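PDB 6X1J: probable intron-encoded endonuclease 1 from Wickerhamomyces canadensis, which cleaves double-stranded DNA at a long recognition sequence as a LAGLIDADG homing endonuclease, in the homing of a mitochondrial 21S rRNA gene intron. Local coordinates for residues I50-L53 / H58-L61; G42-D47 / H123-K128; A104-F107 / A111-K114; F63-K66 / Y70-H73. All blocks are in the same frame, centred on the assembly; numbering follows the deposited sequence. Where two conformers were deposited one is given.

In the fold
From the N terminus, helix 34-45 runs out at Leu45 into Gly46 and Asp47, the first half of interaction 2, whose other half comes only at residues 123-128; the long loop it closes encloses the other three contacts. Inside it they follow in series. Interaction 1 closes the hairpin of strands 49-51 and 60-65, interaction 4 folds helix 68-77 back onto strand 60-65, and interaction 3 links the end of strand 98-105 to the start of helix 113-119. Interactions 1, 3 and 4 all reach one antiparallel sheet on the DNA. Interaction 4 also touches interaction 2, through Asp47 OD2 and Trp65 NE1, which joins that sheet to the potassium sites.

Interaction 1 of 4, residues I50-L53 / H58-L61; sequences IKKL and HFLL. With nucleotides of chain B.
The first hairpin of the DNA-binding sheet pairs Lys51 with Leu60, the antiparallel hydrogen-bonded pair between strands 49-51 and 60-65. Lys51 N gives its hydrogen to Leu60 O at 2.9 Å, almost straight at 178°, and Leu60 N returns a bond to Lys51 O at 3.0 Å. Ile50 and Leu61 form the neighbouring non-hydrogen-bonded pair, their side chains side by side with Ile50 CG1 3.8 Å from Leu61 CD2. That face turns toward helix 34-45, where Leu40 and Ile44 meet them. Lys51 and Leu60 lie on the other face, the one that a LAGLIDADG sheet lays in the major groove. Running out with CG anti to the backbone N (chi1 -180°) and bending only at its last torsion, Lys51 carries NZ to N7 of DG18 of chain B, a hydrogen bond of 3.1 Å, with N7 of DG17 of chain B also close by. Past the paired residues, the Phe59 ring takes over the packing. Lys52 CB sits over the centre of one face, a CH-pi contact 3.5 Å from the centroid, while Ile50 CG1 approaches Phe59 CD2 obliquely at 3.5 Å. Replacing Phe59 with an alanine would probably leave Lys52 CB and Ile50 CG1 without their aromatic partner and open a gap beside Tyr117, whose ring now meets that of Phe59 edge-to-face. Lys52 sends NZ back to Asn56 O.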
# COMPACT_ATOMS: atom_id res chain seq x y z
N ILE A 50 -4.52 3.05 7.33
CA ILE A 50 -5.86 2.44 7.59
C ILE A 50 -6.25 2.79 9.02
O ILE A 50 -5.61 2.26 10.01
CB ILE A 50 -5.95 0.96 7.21
CG1 ILE A 50 -7.37 0.42 7.44
CG2 ILE A 50 -4.87 0.12 7.89
CD1 ILE A 50 -7.67 -0.82 6.63
N LYS A 51 -7.20 3.72 9.10
CA LYS A 51 -7.44 4.65 10.24
C LYS A 51 -8.80 4.35 10.87
O LYS A 51 -9.83 4.39 10.16
CB LYS A 51 -7.37 6.09 9.73
CG LYS A 51 -7.59 7.19 10.76
CD LYS A 51 -7.83 8.51 10.07
CE LYS A 51 -8.15 9.66 11.00
NZ LYS A 51 -6.94 10.13 11.71
N LYS A 52 -8.79 4.03 12.17
CA LYS A 52 -9.99 4.08 13.04
C LYS A 52 -9.58 4.52 14.45
O LYS A 52 -8.98 3.70 15.18
CB LYS A 52 -10.73 2.74 13.07
CG LYS A 52 -11.98 2.76 13.93
CD LYS A 52 -12.69 1.42 14.05
CE LYS A 52 -13.44 1.21 15.36
NZ LYS A 52 -13.89 2.50 15.97
N LEU A 53 -9.83 5.78 14.78
CA LEU A 53 -9.74 6.36 16.15
C LEU A 53 -11.08 6.13 16.87
O LEU A 53 -12.00 5.50 16.28
CB LEU A 53 -9.41 7.85 16.03
CG LEU A 53 -7.94 8.23 15.89
CD1 LEU A 53 -7.09 7.09 15.30
CD2 LEU A 53 -7.78 9.48 15.05
N HIS A 58 -16.36 3.20 11.57
CA HIS A 58 -15.66 2.16 10.78
C HIS A 58 -14.31 2.72 10.31
O HIS A 58 -14.09 3.95 10.48
CB HIS A 58 -16.53 1.68 9.62
CG HIS A 58 -17.84 1.14 10.09
ND1 HIS A 58 -17.95 -0.07 10.76
CD2 HIS A 58 -19.09 1.66 10.03
CE1 HIS A 58 -19.21 -0.28 11.07
NE2 HIS A 58 -19.93 0.76 10.64
N PHE A 59 -13.43 1.84 9.80
CA PHE A 59 -12.13 2.21 9.19
C PHE A 59 -12.39 3.02 7.93
O PHE A 59 -13.42 2.83 7.28
CB PHE A 59 -11.27 1.00 8.84
CG PHE A 59 -10.60 0.41 10.05
CD1 PHE A 59 -11.27 -0.47 10.88
CD2 PHE A 59 -9.31 0.77 10.37
CE1 PHE A 59 -10.63 -1.00 11.98
CE2 PHE A 59 -8.67 0.23 11.47
CZ PHE A 59 -9.33 -0.66 12.28
N LEU A 60 -11.46 3.93 7.66
CA LEU A 60 -11.28 4.58 6.34
C LEU A 60 -9.80 4.48 5.99
O LEU A 60 -8.98 4.04 6.86
CB LEU A 60 -11.73 6.05 6.40
CG LEU A 60 -10.84 7.01 7.19
CD1 LEU A 60 -10.65 8.33 6.44
CD2 LEU A 60 -11.41 7.29 8.56
N LEU A 61 -9.48 4.91 4.77
CA LEU A 61 -8.12 5.04 4.21
C LEU A 61 -7.81 6.51 3.96
O LEU A 61 -8.63 7.19 3.28
CB LEU A 61 -8.05 4.24 2.91
CG LEU A 61 -8.62 2.83 2.97
CD1 LEU A 61 -8.56 2.14 1.61
CD2 LEU A 61 -7.89 1.99 4.02
P DG B 17 -2.30 7.00 15.07
OP1 DG B 17 -1.79 6.19 16.19
OP2 DG B 17 -3.46 6.55 14.28
O5' DG B 17 -2.67 8.46 15.58
C5' DG B 17 -1.72 9.38 16.16
C4' DG B 17 -2.32 10.76 16.20
O4' DG B 17 -2.36 11.41 14.89
C3' DG B 17 -3.76 10.81 16.74
O3' DG B 17 -3.94 11.87 17.68
C2' DG B 17 -4.59 11.09 15.51
C1' DG B 17 -3.66 11.99 14.74
N9 DG B 17 -3.98 12.11 13.32
C8 DG B 17 -4.31 11.07 12.48
N7 DG B 17 -4.60 11.47 11.27
C5 DG B 17 -4.48 12.85 11.32
C6 DG B 17 -4.68 13.82 10.31
O6 DG B 17 -5.01 13.66 9.13
N1 DG B 17 -4.45 15.11 10.79
C2 DG B 17 -4.07 15.42 12.07
N2 DG B 17 -3.90 16.73 12.33
N3 DG B 17 -3.87 14.52 13.02
C4 DG B 17 -4.10 13.26 12.58
P DG B 18 -5.25 11.95 18.68
OP1 DG B 18 -4.72 12.19 20.04
OP2 DG B 18 -6.16 10.78 18.43
O5' DG B 18 -5.92 13.31 18.19
C5' DG B 18 -5.10 14.48 18.07
C4' DG B 18 -5.78 15.52 17.21
O4' DG B 18 -5.73 15.16 15.79
C3' DG B 18 -7.26 15.76 17.54
O3' DG B 18 -7.54 17.14 17.36
C2' DG B 18 -7.99 15.05 16.41
C1' DG B 18 -7.03 15.36 15.27
N9 DG B 18 -7.23 14.57 14.07
C8 DG B 18 -7.50 13.23 13.95
N7 DG B 18 -7.81 12.87 12.73
C5 DG B 18 -7.79 14.06 12.01
C6 DG B 18 -8.07 14.32 10.65
O6 DG B 18 -8.38 13.52 9.75
N1 DG B 18 -7.99 15.67 10.36
C2 DG B 18 -7.65 16.65 11.25
N2 DG B 18 -7.58 17.89 10.78
N3 DG B 18 -7.37 16.42 12.52
C4 DG B 18 -7.46 15.12 12.83

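Interaction 2 of 4, residues G42-D47 / H123-K128; sequences GNILGD and HKKIIK. With K (potassium ion), chain E; K (potassium ion), chain D; nucleotides of chain B.
Lys125 NZ is gripped by Ile44 O at 2.7 Å, by Val48 O, and by a water that donates to O3' of DC15 of chain B and also binds the potassium ion held by Gly46 O. Toward Ile44 O, near the C-terminal end of helix 34-45, the donor lies in the carbonyl plane. The lysine chain is extended beyond CG, its chi3 and chi4 close to 180°, which carries NZ from the weakly bonded strand 124-125 to the helix end. Lys125 CE packs 3.9 Å from Ile44 CG2 on the way. Farther along the segment, Ile127 CD1 meets Leu45 CD2 at 3.6 Å, the two side chains crossing at about a right angle. Beyond the helix, Gly46 O binds its potassium ion at 2.7 Å, with Leu45 O, OP2 of DC15 of chain B, Asp148 and three waters around it. Both carboxylate oxygens of Asp47 hold the second potassium ion, beside OP1 of DA14 of chain B and Asp147 O. Metal-bearing acidic residues at the ends of paired helices, set against DNA phosphates, are the hallmark of a LAGLIDADG active site, here occupied by potassium.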
# COMPACT_ATOMS: atom_id res chain seq x y z
N GLY A 42 -1.43 -5.11 0.13
CA GLY A 42 -0.15 -4.51 -0.29
C GLY A 42 0.01 -3.09 0.23
O GLY A 42 1.10 -2.76 0.75
N ASN A 43 -1.03 -2.26 0.10
CA ASN A 43 -0.93 -0.81 0.39
C ASN A 43 -0.71 -0.61 1.89
O ASN A 43 -0.09 0.41 2.27
CB ASN A 43 -2.13 -0.06 -0.16
CG ASN A 43 -2.05 0.17 -1.66
OD1 ASN A 43 -3.04 -0.07 -2.35
ND2 ASN A 43 -0.90 0.62 -2.17
N ILE A 44 -1.25 -1.49 2.74
CA ILE A 44 -1.20 -1.36 4.24
C ILE A 44 0.23 -1.67 4.67
O ILE A 44 0.80 -0.93 5.51
CB ILE A 44 -2.23 -2.27 4.92
CG1 ILE A 44 -3.64 -1.86 4.52
CG2 ILE A 44 -2.01 -2.27 6.43
CD1 ILE A 44 -4.74 -2.84 4.91
N LEU A 45 0.81 -2.67 4.06
CA LEU A 45 2.26 -3.01 4.24
C LEU A 45 3.08 -1.81 3.77
O LEU A 45 4.03 -1.44 4.46
CB LEU A 45 2.56 -4.29 3.44
CG LEU A 45 2.00 -5.57 4.08
CD1 LEU A 45 2.02 -6.73 3.09
CD2 LEU A 45 2.78 -5.93 5.37
N GLY A 46 2.59 -1.13 2.72
CA GLY A 46 3.21 0.07 2.13
C GLY A 46 2.77 1.40 2.74
O GLY A 46 3.01 1.63 3.94
N ASP A 47 2.20 2.29 1.90
CA ASP A 47 2.10 3.75 2.13
C ASP A 47 0.73 4.18 2.72
O ASP A 47 0.58 5.38 3.08
CB ASP A 47 2.37 4.44 0.80
CG ASP A 47 3.83 4.37 0.38
OD1 ASP A 47 4.71 4.29 1.27
OD2 ASP A 47 4.08 4.31 -0.82
N HIS A 123 -3.06 0.94 17.62
CA HIS A 123 -2.70 2.00 16.63
C HIS A 123 -1.29 1.78 16.04
O HIS A 123 -0.71 2.77 15.56
CB HIS A 123 -2.84 3.39 17.26
CG HIS A 123 -4.25 3.73 17.63
ND1 HIS A 123 -4.72 3.63 18.93
CD2 HIS A 123 -5.30 4.11 16.87
CE1 HIS A 123 -5.99 3.96 18.95
NE2 HIS A 123 -6.37 4.26 17.71
N LYS A 124 -0.76 0.55 16.05
CA LYS A 124 0.46 0.18 15.29
C LYS A 124 0.05 -0.86 14.24
O LYS A 124 -0.84 -1.70 14.53
CB LYS A 124 1.56 -0.34 16.21
CG LYS A 124 2.13 0.69 17.18
CD LYS A 124 3.49 0.32 17.78
CE LYS A 124 3.39 -0.43 19.10
NZ LYS A 124 2.72 -1.75 18.92
N LYS A 125 0.65 -0.79 13.05
CA LYS A 125 0.58 -1.88 12.05
C LYS A 125 1.38 -3.04 12.62
O LYS A 125 2.53 -2.77 12.98
CB LYS A 125 1.23 -1.50 10.72
CG LYS A 125 0.33 -0.86 9.70
CD LYS A 125 1.05 -0.14 8.60
CE LYS A 125 0.13 0.74 7.80
NZ LYS A 125 0.89 1.44 6.75
N ILE A 126 0.83 -4.26 12.58
CA ILE A 126 1.50 -5.49 13.07
C ILE A 126 1.37 -6.56 11.99
O ILE A 126 0.52 -6.42 11.08
CB ILE A 126 1.00 -5.94 14.46
CG1 ILE A 126 -0.52 -6.18 14.52
CG2 ILE A 126 1.43 -4.92 15.51
CD1 ILE A 126 -0.98 -7.56 14.08
N ILE A 127 2.27 -7.53 12.04
CA ILE A 127 2.31 -8.67 11.08
C ILE A 127 1.75 -9.91 11.78
O ILE A 127 2.39 -10.43 12.70
CB ILE A 127 3.73 -8.91 10.58
CG1 ILE A 127 4.29 -7.68 9.85
CG2 ILE A 127 3.71 -10.16 9.70
CD1 ILE A 127 3.46 -7.22 8.64
N LYS A 128 0.57 -10.31 11.36
CA LYS A 128 -0.16 -11.50 11.85
C LYS A 128 0.55 -12.73 11.36
O LYS A 128 1.05 -12.74 10.24
CB LYS A 128 -1.61 -11.44 11.36
CG LYS A 128 -2.50 -10.53 12.19
CD LYS A 128 -3.11 -11.28 13.37
CE LYS A 128 -3.57 -10.38 14.48
NZ LYS A 128 -4.79 -9.65 14.06
K K E . 5.23 1.37 5.39
K K D . 6.98 4.88 -0.51
P DC B 15 5.78 5.15 4.70
OP1 DC B 15 6.96 5.28 5.59
OP2 DC B 15 5.50 3.90 3.90
O5' DC B 15 4.65 5.44 5.74
C5' DC B 15 3.27 5.17 5.62
C4' DC B 15 2.83 5.61 6.99
O4' DC B 15 3.09 7.02 7.17
C3' DC B 15 1.43 5.31 7.55
O3' DC B 15 1.83 4.48 8.65
C2' DC B 15 0.82 6.70 7.67
C1' DC B 15 2.03 7.60 7.91
N1 DC B 15 1.88 9.00 7.46
C2 DC B 15 2.20 10.05 8.35
O2 DC B 15 2.60 9.77 9.49
N3 DC B 15 2.03 11.32 7.94
C4 DC B 15 1.61 11.58 6.70
N4 DC B 15 1.46 12.85 6.34
C5 DC B 15 1.31 10.53 5.77
C6 DC B 15 1.43 9.28 6.20
P DA B 14 5.82 8.49 -1.40
OP1 DA B 14 5.99 7.03 -1.66
OP2 DA B 14 5.48 9.29 -2.64
O5' DA B 14 4.82 8.85 -0.22
C5' DA B 14 4.28 7.90 0.73
C4' DA B 14 5.20 7.76 1.92
O4' DA B 14 5.58 9.07 2.43
C3' DA B 14 4.64 6.99 3.12
O3' DA B 14 5.81 6.41 3.70
C2' DA B 14 4.19 8.12 4.04
C1' DA B 14 5.27 9.16 3.80
N9 DA B 14 4.93 10.55 4.09
C8 DA B 14 4.37 11.47 3.23
N7 DA B 14 4.18 12.64 3.78
C5 DA B 14 4.63 12.48 5.08
C6 DA B 14 4.69 13.36 6.17
N6 DA B 14 4.32 14.64 6.12
N1 DA B 14 5.18 12.89 7.33
C2 DA B 14 5.56 11.61 7.39
N3 DA B 14 5.56 10.69 6.43
C4 DA B 14 5.07 11.20 5.29
O HOH W 1 3.50 2.18 7.54
O HOH W 2 8.79 6.36 -1.67
O HOH W 3 8.93 6.92 1.21
O HOH W 4 7.99 2.40 5.45
O HOH W 5 7.43 -0.36 6.90

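Interaction 3 of 4, residues A104-F107 / A111-K114; sequences AQTF and AFDK. With nucleotides of chain C.
Phe112, the second residue of segment 111-114, reaches across to Thr106 with the far end of its ring. The two side chains come from opposite directions: CE2 of Phe112 lies 3.7 Å from Thr106 OG1, and CZ of Phe112 is 3.7 Å from Thr106 CG2, both branches meeting the same end of the ring. Its CG, anti to the carbonyl carbon (chi1 -62°), directs the ring toward the strand end, where Phe107 O approaches CE2 of Phe112 obliquely at 4.0 Å. Phe112 is further enclosed by Leu61 and Tyr81, the latter edge-to-face. In the LAGLIDADG fold this is where strand 98-105, inside the DNA-binding sheet, hands the chain over to helix 113-119 behind it. The hydroxyl of Thr106 both gives and takes a bond: OG1 donates to Phe107 O at 2.8 Å, from above the carbonyl plane, and accepts the backbone N-H of Leu61 in strand 60-65. A valine at Thr106 would probably leave Leu61 N and Phe107 O without this hydroxyl partner, with the main-chain bond from Thr106 N to Leu61 O left to hold the strands. Next in sequence, Asp113 turns its carboxylate to the preceding hairpin, OD1 receiving Phe59 N and OD2 receiving His58 ND1. Phe107 CB packs 3.5 Å from O5' of DA7 of chain C.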
# COMPACT_ATOMS: atom_id res chain seq x y z
N ALA A 104 -5.83 12.05 -0.94
CA ALA A 104 -7.20 11.57 -1.16
C ALA A 104 -7.61 10.78 0.10
O ALA A 104 -6.67 10.47 0.92
CB ALA A 104 -7.25 10.73 -2.42
N GLN A 105 -8.92 10.54 0.29
CA GLN A 105 -9.49 9.79 1.44
C GLN A 105 -10.65 8.92 0.96
O GLN A 105 -11.42 9.40 0.08
CB GLN A 105 -10.02 10.76 2.51
CG GLN A 105 -8.96 11.63 3.17
CD GLN A 105 -8.47 12.79 2.32
OE1 GLN A 105 -9.17 13.29 1.43
NE2 GLN A 105 -7.24 13.21 2.59
N THR A 106 -10.82 7.73 1.52
CA THR A 106 -12.14 7.05 1.44
C THR A 106 -12.97 7.70 2.53
O THR A 106 -12.35 8.30 3.44
CB THR A 106 -12.12 5.54 1.70
OG1 THR A 106 -11.84 5.40 3.09
CG2 THR A 106 -11.08 4.82 0.86
N PHE A 107 -14.29 7.56 2.46
CA PHE A 107 -15.13 7.75 3.67
C PHE A 107 -14.96 6.52 4.59
O PHE A 107 -14.48 5.49 4.12
CB PHE A 107 -16.59 8.04 3.28
CG PHE A 107 -17.21 7.12 2.26
CD1 PHE A 107 -17.38 5.78 2.51
CD2 PHE A 107 -17.72 7.63 1.07
CE1 PHE A 107 -17.96 4.94 1.58
CE2 PHE A 107 -18.32 6.80 0.14
CZ PHE A 107 -18.43 5.45 0.39
N ALA A 111 -16.73 -2.17 5.19
CA ALA A 111 -15.97 -3.02 4.25
C ALA A 111 -14.46 -2.99 4.59
O ALA A 111 -13.83 -4.03 4.36
CB ALA A 111 -16.25 -2.61 2.82
N PHE A 112 -13.94 -1.93 5.21
CA PHE A 112 -12.50 -1.75 5.55
C PHE A 112 -12.17 -2.34 6.94
O PHE A 112 -10.97 -2.44 7.26
CB PHE A 112 -12.10 -0.26 5.47
CG PHE A 112 -12.23 0.36 4.09
CD1 PHE A 112 -11.52 -0.13 3.00
CD2 PHE A 112 -13.07 1.46 3.87
CE1 PHE A 112 -11.68 0.43 1.73
CE2 PHE A 112 -13.22 2.00 2.61
CZ PHE A 112 -12.55 1.47 1.54
N ASP A 113 -13.17 -2.78 7.71
CA ASP A 113 -12.99 -3.19 9.13
C ASP A 113 -12.18 -4.48 9.26
O ASP A 113 -11.33 -4.55 10.18
CB ASP A 113 -14.35 -3.38 9.82
CG ASP A 113 -14.97 -2.10 10.36
OD1 ASP A 113 -14.31 -1.03 10.31
OD2 ASP A 113 -16.10 -2.20 10.85
N LYS A 114 -12.47 -5.50 8.45
CA LYS A 114 -11.77 -6.80 8.48
C LYS A 114 -10.24 -6.59 8.39
O LYS A 114 -9.51 -7.12 9.26
CB LYS A 114 -12.23 -7.70 7.33
CG LYS A 114 -11.60 -9.09 7.41
CD LYS A 114 -12.00 -10.01 6.30
CE LYS A 114 -11.20 -9.75 5.04
NZ LYS A 114 -11.71 -10.59 3.94
P DA C 7 -17.81 10.03 6.29
OP1 DA C 7 -19.09 9.39 5.89
OP2 DA C 7 -16.67 9.16 6.79
O5' DA C 7 -17.32 10.95 5.09
C5' DA C 7 -18.25 11.57 4.17
C4' DA C 7 -17.69 12.90 3.74
O4' DA C 7 -17.51 13.74 4.91
C3' DA C 7 -16.32 12.85 3.05
O3' DA C 7 -16.39 13.60 1.81
C2' DA C 7 -15.36 13.29 4.15
C1' DA C 7 -16.19 14.22 5.01
N9 DA C 7 -15.84 14.19 6.43
C8 DA C 7 -15.68 13.05 7.18
N7 DA C 7 -15.37 13.28 8.43
C5 DA C 7 -15.33 14.66 8.52
C6 DA C 7 -15.08 15.53 9.59
N6 DA C 7 -14.79 15.11 10.82
N1 DA C 7 -15.11 16.86 9.35
C2 DA C 7 -15.41 17.28 8.12
N3 DA C 7 -15.68 16.55 7.03
C4 DA C 7 -15.63 15.24 7.30

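Interaction 4 of 4, residues F63-K66 / Y70-H73; sequences FEWK and YIEH. With nucleotides of chain B.
The end of strand 60-65 and the first turn of helix 68-77 come nearest at Trp65 and Ile71, whose CA atoms are 6.2 Å apart. The indole of Trp65 has the largest share of the contact. Tyr70 presents its edge to one face of the indole, an edge-to-face pair with the centroids of the Tyr70 ring and the five-membered ring of Trp65 4.7 Å apart and planes at 75°; Tyr70 CE2 comes to 3.4 Å from Trp65 CE2, offset toward the rim of the indole. Ile71 meets the same ring differently: its CG1 lies in the ring plane, at the edge, 3.7 Å from Trp65 CE3. Ile71 CG1 stands anti to the backbone N (chi1 -167°), and the branch continues to CD1, which packs against Phe63 CB at 4.0 Å. Helix 68-77 thereby covers the sheet face turned from the DNA, a layering characteristic of the LAGLIDADG fold. The polar ends of the aromatic pair point to the metal sites: Trp65 NE1 bonds to Asp47 OD2, a potassium ligand, and Tyr70 OH to the carboxylate of Asp147, whose O binds the same ion; both probably help to position these residues. Glu64, on the DNA side, accepts a hydrogen bond from N4 of DC15 of chain B on OE1 at 3.0 Å, a base-specific bond of 164°, while its OE2 is tied to Arg103 and Thr101. Lys66 N bonds OP2 of DA14 of chain B at 2.8 Å, and Lys66 NZ bonds OP2 of DA13 of chain B at 2.6 Å.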
# COMPACT_ATOMS: atom_id res chain seq x y z
N PHE A 63 -4.83 8.48 1.90
CA PHE A 63 -3.82 8.30 0.84
C PHE A 63 -2.94 9.55 0.75
O PHE A 63 -3.48 10.68 0.82
CB PHE A 63 -4.49 8.08 -0.51
CG PHE A 63 -5.48 6.93 -0.59
CD1 PHE A 63 -5.05 5.62 -0.62
CD2 PHE A 63 -6.85 7.17 -0.70
CE1 PHE A 63 -5.96 4.58 -0.74
CE2 PHE A 63 -7.75 6.13 -0.82
CZ PHE A 63 -7.31 4.83 -0.85
N GLU A 64 -1.61 9.38 0.65
CA GLU A 64 -0.68 10.50 0.38
C GLU A 64 0.51 9.95 -0.41
O GLU A 64 1.20 9.08 0.14
CB GLU A 64 -0.25 11.21 1.66
CG GLU A 64 0.63 12.42 1.40
CD GLU A 64 0.68 13.43 2.53
OE1 GLU A 64 0.24 13.07 3.64
OE2 GLU A 64 1.14 14.57 2.31
N TRP A 65 0.69 10.42 -1.66
CA TRP A 65 1.84 10.07 -2.52
C TRP A 65 2.39 11.33 -3.18
O TRP A 65 1.63 12.29 -3.39
CB TRP A 65 1.47 9.00 -3.57
CG TRP A 65 1.34 7.61 -3.01
CD1 TRP A 65 2.37 6.79 -2.63
CD2 TRP A 65 0.13 6.85 -2.79
NE1 TRP A 65 1.89 5.59 -2.19
CE2 TRP A 65 0.52 5.60 -2.26
CE3 TRP A 65 -1.23 7.10 -2.99
CZ2 TRP A 65 -0.41 4.60 -1.93
CZ3 TRP A 65 -2.15 6.12 -2.67
CH2 TRP A 65 -1.74 4.89 -2.13
N LYS A 66 3.68 11.29 -3.52
CA LYS A 66 4.37 12.24 -4.43
C LYS A 66 3.86 12.04 -5.84
O LYS A 66 3.58 13.02 -6.47
CB LYS A 66 5.88 12.00 -4.42
CG LYS A 66 6.71 12.98 -5.24
CD LYS A 66 8.20 12.65 -5.26
CE LYS A 66 9.00 13.74 -5.94
NZ LYS A 66 9.18 14.91 -5.03
N TYR A 70 0.15 7.71 -9.78
CA TYR A 70 -0.02 6.55 -8.86
C TYR A 70 -1.26 6.73 -7.97
O TYR A 70 -2.10 5.80 -7.93
CB TYR A 70 1.23 6.28 -8.00
CG TYR A 70 1.13 5.01 -7.19
CD1 TYR A 70 0.82 3.80 -7.79
CD2 TYR A 70 1.33 5.01 -5.81
CE1 TYR A 70 0.72 2.62 -7.06
CE2 TYR A 70 1.23 3.84 -5.07
CZ TYR A 70 0.93 2.64 -5.69
OH TYR A 70 0.83 1.48 -4.97
N ILE A 71 -1.37 7.86 -7.25
CA ILE A 71 -2.56 8.14 -6.42
C ILE A 71 -3.83 8.10 -7.27
O ILE A 71 -4.88 7.60 -6.76
CB ILE A 71 -2.44 9.45 -5.62
CG1 ILE A 71 -3.52 9.53 -4.54
CG2 ILE A 71 -2.49 10.65 -6.53
CD1 ILE A 71 -3.25 10.56 -3.43
N GLU A 72 -3.80 8.59 -8.50
CA GLU A 72 -5.03 8.57 -9.35
C GLU A 72 -5.41 7.13 -9.71
O GLU A 72 -6.64 6.78 -9.70
CB GLU A 72 -4.84 9.40 -10.62
CG GLU A 72 -4.89 10.89 -10.40
CD GLU A 72 -4.53 11.71 -11.64
OE1 GLU A 72 -4.36 11.11 -12.75
OE2 GLU A 72 -4.38 12.92 -11.50
N HIS A 73 -4.41 6.27 -9.89
CA HIS A 73 -4.62 4.80 -10.07
C HIS A 73 -5.26 4.15 -8.82
O HIS A 73 -6.17 3.31 -9.00
CB HIS A 73 -3.28 4.15 -10.41
CG HIS A 73 -3.38 2.66 -10.46
ND1 HIS A 73 -3.97 2.00 -11.54
CD2 HIS A 73 -3.00 1.72 -9.57
CE1 HIS A 73 -3.91 0.71 -11.33
NE2 HIS A 73 -3.33 0.51 -10.12
P DA B 14 5.82 8.49 -1.40
OP1 DA B 14 5.99 7.03 -1.66
OP2 DA B 14 5.48 9.29 -2.64
O5' DA B 14 4.82 8.85 -0.22
C5' DA B 14 4.28 7.90 0.73
C4' DA B 14 5.20 7.76 1.92
O4' DA B 14 5.58 9.07 2.43
C3' DA B 14 4.64 6.99 3.12
O3' DA B 14 5.81 6.41 3.70
C2' DA B 14 4.19 8.12 4.04
C1' DA B 14 5.27 9.16 3.80
N9 DA B 14 4.93 10.55 4.09
C8 DA B 14 4.37 11.47 3.23
N7 DA B 14 4.18 12.64 3.78
C5 DA B 14 4.63 12.48 5.08
C6 DA B 14 4.69 13.36 6.17
N6 DA B 14 4.32 14.64 6.12
N1 DA B 14 5.18 12.89 7.33
C2 DA B 14 5.56 11.61 7.39
N3 DA B 14 5.56 10.69 6.43
C4 DA B 14 5.07 11.20 5.29
P DA B 13 10.44 13.86 -2.11
OP1 DA B 13 11.28 13.21 -3.17
OP2 DA B 13 9.54 14.97 -2.42
O5' DA B 13 9.50 12.73 -1.47
C5' DA B 13 9.92 11.37 -1.41
C4' DA B 13 8.99 10.57 -0.54
O4' DA B 13 8.86 11.14 0.79
C3' DA B 13 7.56 10.42 -1.05
O3' DA B 13 7.14 9.07 -0.79
C2' DA B 13 6.79 11.43 -0.22
C1' DA B 13 7.49 11.33 1.11
N9 DA B 13 7.39 12.51 1.97
C8 DA B 13 6.97 13.78 1.68
N7 DA B 13 6.99 14.60 2.71
C5 DA B 13 7.49 13.82 3.74
C6 DA B 13 7.77 14.10 5.09
N6 DA B 13 7.60 15.29 5.66
N1 DA B 13 8.24 13.09 5.85
C2 DA B 13 8.41 11.88 5.29
N3 DA B 13 8.16 11.49 4.05
C4 DA B 13 7.74 12.53 3.30
P DC B 15 5.78 5.15 4.70
OP1 DC B 15 6.96 5.28 5.59
OP2 DC B 15 5.50 3.90 3.90
O5' DC B 15 4.65 5.44 5.74
C5' DC B 15 3.27 5.17 5.62
C4' DC B 15 2.83 5.61 6.99
O4' DC B 15 3.09 7.02 7.17
C3' DC B 15 1.43 5.31 7.55
O3' DC B 15 1.83 4.48 8.65
C2' DC B 15 0.82 6.70 7.67
C1' DC B 15 2.03 7.60 7.91
N1 DC B 15 1.88 9.00 7.46
C2 DC B 15 2.20 10.05 8.35
O2 DC B 15 2.60 9.77 9.49
N3 DC B 15 2.03 11.32 7.94
C4 DC B 15 1.61 11.58 6.70
N4 DC B 15 1.46 12.85 6.34
C5 DC B 15 1.31 10.53 5.77
C6 DC B 15 1.43 9.28 6.20